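Thiaminase-I (Naegleria gruberi, PDB 4HCW) belongs to the thiaminase family of type one, whose members have a two-lobed alpha/beta fold resembling that of periplasmic binding proteins. Local coordinates at residues S135-A140 / T196-T201; S42-E47 / Q276-E281. All coordinates share one frame; numbering follows the deposited sequence.

Contact 1: residues S135-A140 / T196-T201; sequences SLLELA and TQKYRT
Leu137 lies across Lys198 at about a right angle, and this pair makes the larger part of the contact between residues 135-140 and 196-201, where helices 136-143 and 193-203 meet in the two-lobed, binding-protein-like fold. The axes of the two short segments come no closer than 9.9 Å and cross at 51°. From CB outward, Leu137 begins with a bond that runs alongside the partner helix. With CG beside the backbone N and anti to the carbonyl carbon (chi1 -79°), only the end of the chain comes nearer. At CG the chain forks. One branch, CD1, rests against the lysine's methylenes, with Leu137 CD1 3.7 Å from Lys198 CD and slightly farther from its CB. The other branch turns to the backbone, placing Leu137 CD2 3.3 Å from Lys198 O and 4.2 Å from Thr201 CB. Lys198 thus offers methylenes and a carbonyl, and its chain bends at chi2 and chi4 on the way to NZ. Leu168 of helix 158-169 touches both side chains.

One turn on, Ala140 points at the partner helix, its CB 3.8 Å from Thr201 O and close to the Thr201 methyl. Ser205 OG, hydrogen-bonded to both Ala140 O and Thr201 O, adds a polar link between the helices. Ser135 is the N-cap of the first helix, its OG taking a weak bond from Glu138 N. In the second, Thr201 turns its hydroxyl back along its own helix: OG1 donates to Gln197 O at 3.2 Å, while Thr201 N reaches that same oxygen from the opposite face of the carbonyl plane.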
ATOM      1  N   SER A 135      13.800  -7.454  11.397  1.00 76.67           N
ATOM      2  CA  SER A 135      13.945  -7.022  10.011  1.00 76.67           C
ATOM      3  C   SER A 135      14.098  -8.227   9.087  1.00 76.67           C
ATOM      4  O   SER A 135      14.328  -9.346   9.547  1.00 76.67           O
ATOM      5  CB  SER A 135      15.143  -6.080   9.860  1.00109.70           C
ATOM      6  OG  SER A 135      16.354  -6.730  10.205  1.00109.70           O
ATOM      7  N   LEU A 136      13.968  -7.998   7.784  1.00 73.57           N
ATOM      8  CA  LEU A 136      14.066  -9.079   6.806  1.00 73.57           C
ATOM      9  C   LEU A 136      15.488  -9.607   6.652  1.00 73.57           C
ATOM     10  O   LEU A 136      15.689 -10.804   6.451  1.00 73.57           O
ATOM     11  CB  LEU A 136      13.517  -8.639   5.449  1.00 98.99           C
ATOM     12  CG  LEU A 136      12.043  -8.958   5.201  1.00 98.99           C
ATOM     13  CD1 LEU A 136      11.600  -8.457   3.836  1.00 98.99           C
ATOM     14  CD2 LEU A 136      11.797 -10.454   5.333  1.00 98.99           C
ATOM     15  N   LEU A 137      16.467  -8.712   6.734  1.00112.65           N
ATOM     16  CA  LEU A 137      17.871  -9.108   6.676  1.00112.65           C
ATOM     17  C   LEU A 137      18.207 -10.014   7.852  1.00112.65           C
ATOM     18  O   LEU A 137      18.844 -11.054   7.686  1.00112.65           O
ATOM     19  CB  LEU A 137      18.783  -7.881   6.685  1.00 98.36           C
ATOM     20  CG  LEU A 137      18.946  -7.131   5.365  1.00 98.36           C
ATOM     21  CD1 LEU A 137      19.831  -5.910   5.554  1.00 98.36           C
ATOM     22  CD2 LEU A 137      19.523  -8.052   4.301  1.00 98.36           C
ATOM     23  N   GLU A 138      17.769  -9.606   9.037  1.00 95.89           N
ATOM     24  CA  GLU A 138      17.949 -10.397  10.246  1.00 95.89           C
ATOM     25  C   GLU A 138      17.275 -11.758  10.100  1.00 95.89           C
ATOM     26  O   GLU A 138      17.834 -12.783  10.487  1.00 95.89           O
ATOM     27  CB  GLU A 138      17.373  -9.649  11.450  1.00120.34           C
ATOM     28  CG  GLU A 138      17.374 -10.441  12.746  1.00120.34           C
ATOM     29  CD  GLU A 138      16.695  -9.697  13.879  1.00120.34           C
ATOM     30  OE1 GLU A 138      16.440 -10.316  14.932  1.00120.34           O
ATOM     31  OE2 GLU A 138      16.414  -8.490  13.714  1.00120.34           O
ATOM     32  N   LEU A 139      16.077 -11.756   9.524  1.00 71.67           N
ATOM     33  CA  LEU A 139      15.306 -12.981   9.339  1.00 71.67           C
ATOM     34  C   LEU A 139      15.944 -13.895   8.301  1.00 71.67           C
ATOM     35  O   LEU A 139      15.997 -15.111   8.484  1.00 71.67           O
ATOM     36  CB  LEU A 139      13.867 -12.649   8.933  1.00 86.19           C
ATOM     37  CG  LEU A 139      12.901 -13.826   8.783  1.00 86.19           C
ATOM     38  N   ALA A 140      16.427 -13.302   7.213  1.00 93.93           N
ATOM     39  CA  ALA A 140      17.017 -14.058   6.110  1.00 93.93           C
ATOM     40  C   ALA A 140      18.251 -14.841   6.545  1.00 93.93           C
ATOM     41  O   ALA A 140      18.452 -15.983   6.130  1.00 93.93           O
ATOM     42  CB  ALA A 140      17.359 -13.127   4.955  1.00131.99           C
ATOM     43  N   THR A 196      23.105  -3.820  -3.034  1.00 69.33           N
ATOM     44  CA  THR A 196      22.839  -4.985  -3.870  1.00 69.33           C
ATOM     45  C   THR A 196      23.226  -6.269  -3.128  1.00 69.33           C
ATOM     46  O   THR A 196      22.690  -7.347  -3.398  1.00 69.33           O
ATOM     47  CB  THR A 196      23.561  -4.874  -5.242  1.00 74.57           C
ATOM     48  OG1 THR A 196      22.596  -4.923  -6.300  1.00 74.57           O
ATOM     49  CG2 THR A 196      24.578  -5.990  -5.437  1.00 74.57           C
ATOM     50  N   GLN A 197      24.143  -6.133  -2.175  1.00 81.58           N
ATOM     51  CA  GLN A 197      24.551  -7.247  -1.326  1.00 81.58           C
ATOM     52  C   GLN A 197      23.427  -7.644  -0.374  1.00 81.58           C
ATOM     53  O   GLN A 197      23.136  -8.829  -0.201  1.00 81.58           O
ATOM     54  CB  GLN A 197      25.804  -6.875  -0.529  1.00116.29           C
ATOM     55  CG  GLN A 197      26.251  -7.922   0.482  1.00116.29           C
ATOM     56  CD  GLN A 197      26.930  -9.117  -0.162  1.00116.29           C
ATOM     57  OE1 GLN A 197      26.324  -9.846  -0.948  1.00116.29           O
ATOM     58  NE2 GLN A 197      28.200  -9.323   0.170  1.00116.29           N
ATOM     59  N   LYS A 198      22.799  -6.644   0.239  1.00 75.09           N
ATOM     60  CA  LYS A 198      21.707  -6.868   1.180  1.00 75.09           C
ATOM     61  C   LYS A 198      20.516  -7.540   0.502  1.00 75.09           C
ATOM     62  O   LYS A 198      19.918  -8.466   1.051  1.00 75.09           O
ATOM     63  CB  LYS A 198      21.257  -5.542   1.797  1.00 85.13           C
ATOM     64  CG  LYS A 198      22.378  -4.712   2.398  1.00 85.13           C
ATOM     65  CD  LYS A 198      22.987  -5.388   3.613  1.00 85.13           C
ATOM     66  CE  LYS A 198      24.016  -4.487   4.277  1.00 85.13           C
ATOM     67  NZ  LYS A 198      23.419  -3.187   4.697  1.00 85.13           N
ATOM     68  N   TYR A 199      20.177  -7.060  -0.691  1.00 69.70           N
ATOM     69  CA  TYR A 199      19.052  -7.591  -1.451  1.00 69.70           C
ATOM     70  C   TYR A 199      19.273  -9.058  -1.799  1.00 69.70           C
ATOM     71  O   TYR A 199      18.345  -9.864  -1.750  1.00 69.70           O
ATOM     72  CB  TYR A 199      18.845  -6.773  -2.730  1.00 69.31           C
ATOM     73  CG  TYR A 199      17.590  -7.116  -3.508  1.00 69.31           C
ATOM     74  CD1 TYR A 199      17.572  -8.172  -4.409  1.00 69.31           C
ATOM     75  CD2 TYR A 199      16.428  -6.371  -3.350  1.00 69.31           C
ATOM     76  CE1 TYR A 199      16.430  -8.486  -5.122  1.00 69.31           C
ATOM     77  CE2 TYR A 199      15.280  -6.676  -4.061  1.00 69.31           C
ATOM     78  CZ  TYR A 199      15.288  -7.735  -4.946  1.00 69.31           C
ATOM     79  OH  TYR A 199      14.151  -8.044  -5.657  1.00 69.31           O
ATOM     80  N   ARG A 200      20.510  -9.396  -2.153  1.00 74.93           N
ATOM     81  CA  ARG A 200      20.849 -10.761  -2.537  1.00 74.93           C
ATOM     82  C   ARG A 200      20.701 -11.713  -1.355  1.00 74.93           C
ATOM     83  O   ARG A 200      20.315 -12.869  -1.523  1.00 74.93           O
ATOM     84  CB  ARG A 200      22.274 -10.821  -3.093  1.00 96.80           C
ATOM     85  CG  ARG A 200      22.577 -12.069  -3.906  1.00 96.80           C
ATOM     86  CD  ARG A 200      21.596 -12.222  -5.058  1.00 96.80           C
ATOM     87  NE  ARG A 200      22.158 -12.996  -6.161  1.00 96.80           N
ATOM     88  CZ  ARG A 200      22.116 -14.322  -6.247  1.00 96.80           C
ATOM     89  NH1 ARG A 200      22.655 -14.937  -7.291  1.00 96.80           N
ATOM     90  NH2 ARG A 200      21.538 -15.031  -5.289  1.00 96.80           N
ATOM     91  N   THR A 201      21.008 -11.215  -0.160  1.00 90.31           N
ATOM     92  CA  THR A 201      20.866 -11.996   1.064  1.00 90.31           C
ATOM     93  C   THR A 201      19.411 -12.408   1.262  1.00 90.31           C
ATOM     94  O   THR A 201      19.117 -13.553   1.606  1.00 90.31           O
ATOM     95  CB  THR A 201      21.341 -11.201   2.297  1.00104.78           C
ATOM     96  OG1 THR A 201      22.734 -10.895   2.162  1.00104.78           O
ATOM     97  CG2 THR A 201      21.125 -12.003   3.571  1.00104.78           C
TER

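Contact 2: residues S42-E47 / Q276-E281; sequences SGYNIE and QKVAVE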
ATOM      1  N   SER A  42     -26.221  15.103  -3.382  1.00 92.43           N
ATOM      2  CA  SER A  42     -26.450  16.548  -3.416  1.00 92.43           C
ATOM      3  C   SER A  42     -26.807  17.057  -4.814  1.00 92.43           C
ATOM      4  O   SER A  42     -26.425  18.164  -5.195  1.00 92.43           O
ATOM      5  CB  SER A  42     -25.237  17.307  -2.861  1.00 76.99           C
ATOM      6  OG  SER A  42     -24.953  16.914  -1.528  1.00 76.99           O
ATOM      7  N   GLY A  43     -27.536  16.243  -5.573  1.00 89.67           N
ATOM      8  CA  GLY A  43     -27.979  16.627  -6.902  1.00 89.67           C
ATOM      9  C   GLY A  43     -26.956  16.318  -7.976  1.00 89.67           C
ATOM     10  O   GLY A  43     -27.219  16.478  -9.171  1.00 89.67           O
ATOM     11  N   TYR A  44     -25.783  15.866  -7.548  1.00106.29           N
ATOM     12  CA  TYR A  44     -24.701  15.561  -8.472  1.00106.29           C
ATOM     13  C   TYR A  44     -24.709  14.097  -8.892  1.00106.29           C
ATOM     14  O   TYR A  44     -24.950  13.211  -8.073  1.00106.29           O
ATOM     15  CB  TYR A  44     -23.354  15.914  -7.843  1.00117.67           C
ATOM     16  CG  TYR A  44     -22.857  17.288  -8.211  1.00117.67           C
ATOM     17  CD1 TYR A  44     -23.308  18.416  -7.538  1.00117.67           C
ATOM     18  CD2 TYR A  44     -21.934  17.460  -9.234  1.00117.67           C
ATOM     19  CE1 TYR A  44     -22.858  19.673  -7.875  1.00117.67           C
ATOM     20  CE2 TYR A  44     -21.476  18.718  -9.577  1.00117.67           C
ATOM     21  CZ  TYR A  44     -21.942  19.820  -8.892  1.00117.67           C
ATOM     22  OH  TYR A  44     -21.498  21.081  -9.222  1.00117.67           O
ATOM     23  N   ASN A  45     -24.453  13.852 -10.173  1.00 85.08           N
ATOM     24  CA  ASN A  45     -24.338  12.492 -10.687  1.00 85.08           C
ATOM     25  C   ASN A  45     -22.901  11.990 -10.558  1.00 85.08           C
ATOM     26  O   ASN A  45     -22.010  12.454 -11.268  1.00 85.08           O
ATOM     27  CB  ASN A  45     -24.793  12.429 -12.146  1.00 68.07           C
ATOM     28  N   ILE A  46     -22.678  11.043  -9.652  1.00 83.86           N
ATOM     29  CA  ILE A  46     -21.324  10.584  -9.352  1.00 83.86           C
ATOM     30  C   ILE A  46     -20.880   9.427 -10.243  1.00 83.86           C
ATOM     31  O   ILE A  46     -21.517   8.375 -10.274  1.00 83.86           O
ATOM     32  CB  ILE A  46     -21.185  10.155  -7.882  1.00 81.09           C
ATOM     33  CG1 ILE A  46     -21.893  11.150  -6.959  1.00 81.09           C
ATOM     34  CG2 ILE A  46     -19.718  10.022  -7.513  1.00 81.09           C
ATOM     35  CD1 ILE A  46     -21.306  12.542  -6.991  1.00 81.09           C
ATOM     36  N   GLU A  47     -19.778   9.629 -10.958  1.00 88.88           N
ATOM     37  CA  GLU A  47     -19.238   8.605 -11.845  1.00 88.88           C
ATOM     38  C   GLU A  47     -18.004   7.944 -11.238  1.00 88.88           C
ATOM     39  O   GLU A  47     -16.960   8.581 -11.087  1.00 88.88           O
ATOM     40  CB  GLU A  47     -18.883   9.211 -13.204  1.00 96.00           C
ATOM     41  N   GLN A 276     -16.239  21.204  -4.857  1.00116.61           N
ATOM     42  CA  GLN A 276     -15.316  21.010  -3.748  1.00116.61           C
ATOM     43  C   GLN A 276     -16.031  20.469  -2.503  1.00116.61           C
ATOM     44  O   GLN A 276     -15.471  19.666  -1.761  1.00116.61           O
ATOM     45  CB  GLN A 276     -14.587  22.325  -3.454  1.00137.32           C
ATOM     46  CG  GLN A 276     -14.384  22.644  -1.986  1.00137.32           C
ATOM     47  CD  GLN A 276     -13.039  22.181  -1.462  1.00137.32           C
ATOM     48  OE1 GLN A 276     -12.137  21.854  -2.232  1.00137.32           O
ATOM     49  NE2 GLN A 276     -12.898  22.152  -0.141  1.00137.32           N
ATOM     50  N   LYS A 277     -17.279  20.884  -2.295  1.00132.91           N
ATOM     51  CA  LYS A 277     -18.071  20.401  -1.161  1.00132.91           C
ATOM     52  C   LYS A 277     -18.693  19.028  -1.410  1.00132.91           C
ATOM     53  O   LYS A 277     -18.810  18.218  -0.488  1.00132.91           O
ATOM     54  CB  LYS A 277     -19.169  21.401  -0.783  1.00116.56           C
ATOM     55  N   VAL A 278     -19.106  18.775  -2.648  1.00105.89           N
ATOM     56  CA  VAL A 278     -19.718  17.498  -2.998  1.00105.89           C
ATOM     57  C   VAL A 278     -18.688  16.371  -2.927  1.00105.89           C
ATOM     58  O   VAL A 278     -18.991  15.261  -2.484  1.00105.89           O
ATOM     59  CB  VAL A 278     -20.343  17.537  -4.408  1.00124.39           C
ATOM     60  CG1 VAL A 278     -20.986  16.199  -4.751  1.00124.39           C
ATOM     61  CG2 VAL A 278     -21.365  18.657  -4.502  1.00124.39           C
ATOM     62  N   ALA A 279     -17.468  16.673  -3.360  1.00 81.72           N
ATOM     63  CA  ALA A 279     -16.378  15.704  -3.347  1.00 81.72           C
ATOM     64  C   ALA A 279     -16.082  15.206  -1.935  1.00 81.72           C
ATOM     65  O   ALA A 279     -15.876  14.009  -1.727  1.00 81.72           O
ATOM     66  CB  ALA A 279     -15.125  16.305  -3.978  1.00 65.79           C
ATOM     67  N   VAL A 280     -16.073  16.124  -0.970  1.00 74.59           N
ATOM     68  CA  VAL A 280     -15.828  15.775   0.431  1.00 74.59           C
ATOM     69  C   VAL A 280     -16.891  14.818   0.971  1.00 74.59           C
ATOM     70  O   VAL A 280     -16.592  13.948   1.787  1.00 74.59           O
ATOM     71  CB  VAL A 280     -15.751  17.030   1.331  1.00 79.67           C
ATOM     72  CG1 VAL A 280     -15.442  16.646   2.768  1.00 79.67           C
ATOM     73  CG2 VAL A 280     -14.690  17.991   0.816  1.00 79.67           C
ATOM     74  N   GLU A 281     -18.129  14.978   0.510  1.00 85.66           N
ATOM     75  CA  GLU A 281     -19.208  14.083   0.914  1.00 85.66           C
ATOM     76  C   GLU A 281     -18.976  12.677   0.370  1.00 85.66           C
ATOM     77  O   GLU A 281     -19.132  11.690   1.094  1.00 85.66           O
ATOM     78  CB  GLU A 281     -20.572  14.608   0.448  1.00118.17           C
TER
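Val278 points both its methyls at Tyr44, and this is where the contact is tight. With CG1 anti to its own backbone N (chi1 -180°), the valine has its two methyls spaced along the tyrosine, CG1 at its root and CG2 farther out on the ring. Val278 CG1 sits 3.9 Å from Tyr44 CB. Val278 CG2 approaches the ring obliquely, 3.6 Å from Tyr44 CD1 and a little farther from CE1. Two residues along the strand, Ile46 adds a looser touch, its CD1 4.3 Å from Val278 CG1, on the buried side where Leu9 of strand 8-13 meets both Ile46 and Val278. The arrangement is a helix laid on an alpha/beta sheet: helix 275-288 packs on the beginning of strand 44-50 and on strand 8-13, which runs parallel to it, while strand 40-41 forms a hairpin with strand 44-50. Ser42 and Gly43 have the backbone angles of a type I' turn at the tip of that hairpin. Here the packing thins toward solvent. Ser42 CB comes only to 4.4 Å from Val278 CG2. Lys277 just before the valine and Glu281 a turn after it are modelled only to CB, consistent with mobile ends.

How the contacts relate
Contacts 1 and 2 lie on opposite sides of the chain's centre, their own centres about 47 Å apart, and share no helix or strand. Along the sequence contact 1 falls inside the long loop that contact 2 closes. Both are peripheral and only partly buried, and neither has a hydrogen bond directly between its segments. They differ in what meets. Contact 1 joins two helices, mixing leucine and alanine methyls with lysine methylenes and backbone carbonyls, whereas contact 2 sets a helix on a strand of the main sheet through one valine among apolar groups. Contact 2 thins out at an exposed turn. Contact 1 is backed by helix 158-169, contact 2 by the neighbouring strand 8-13.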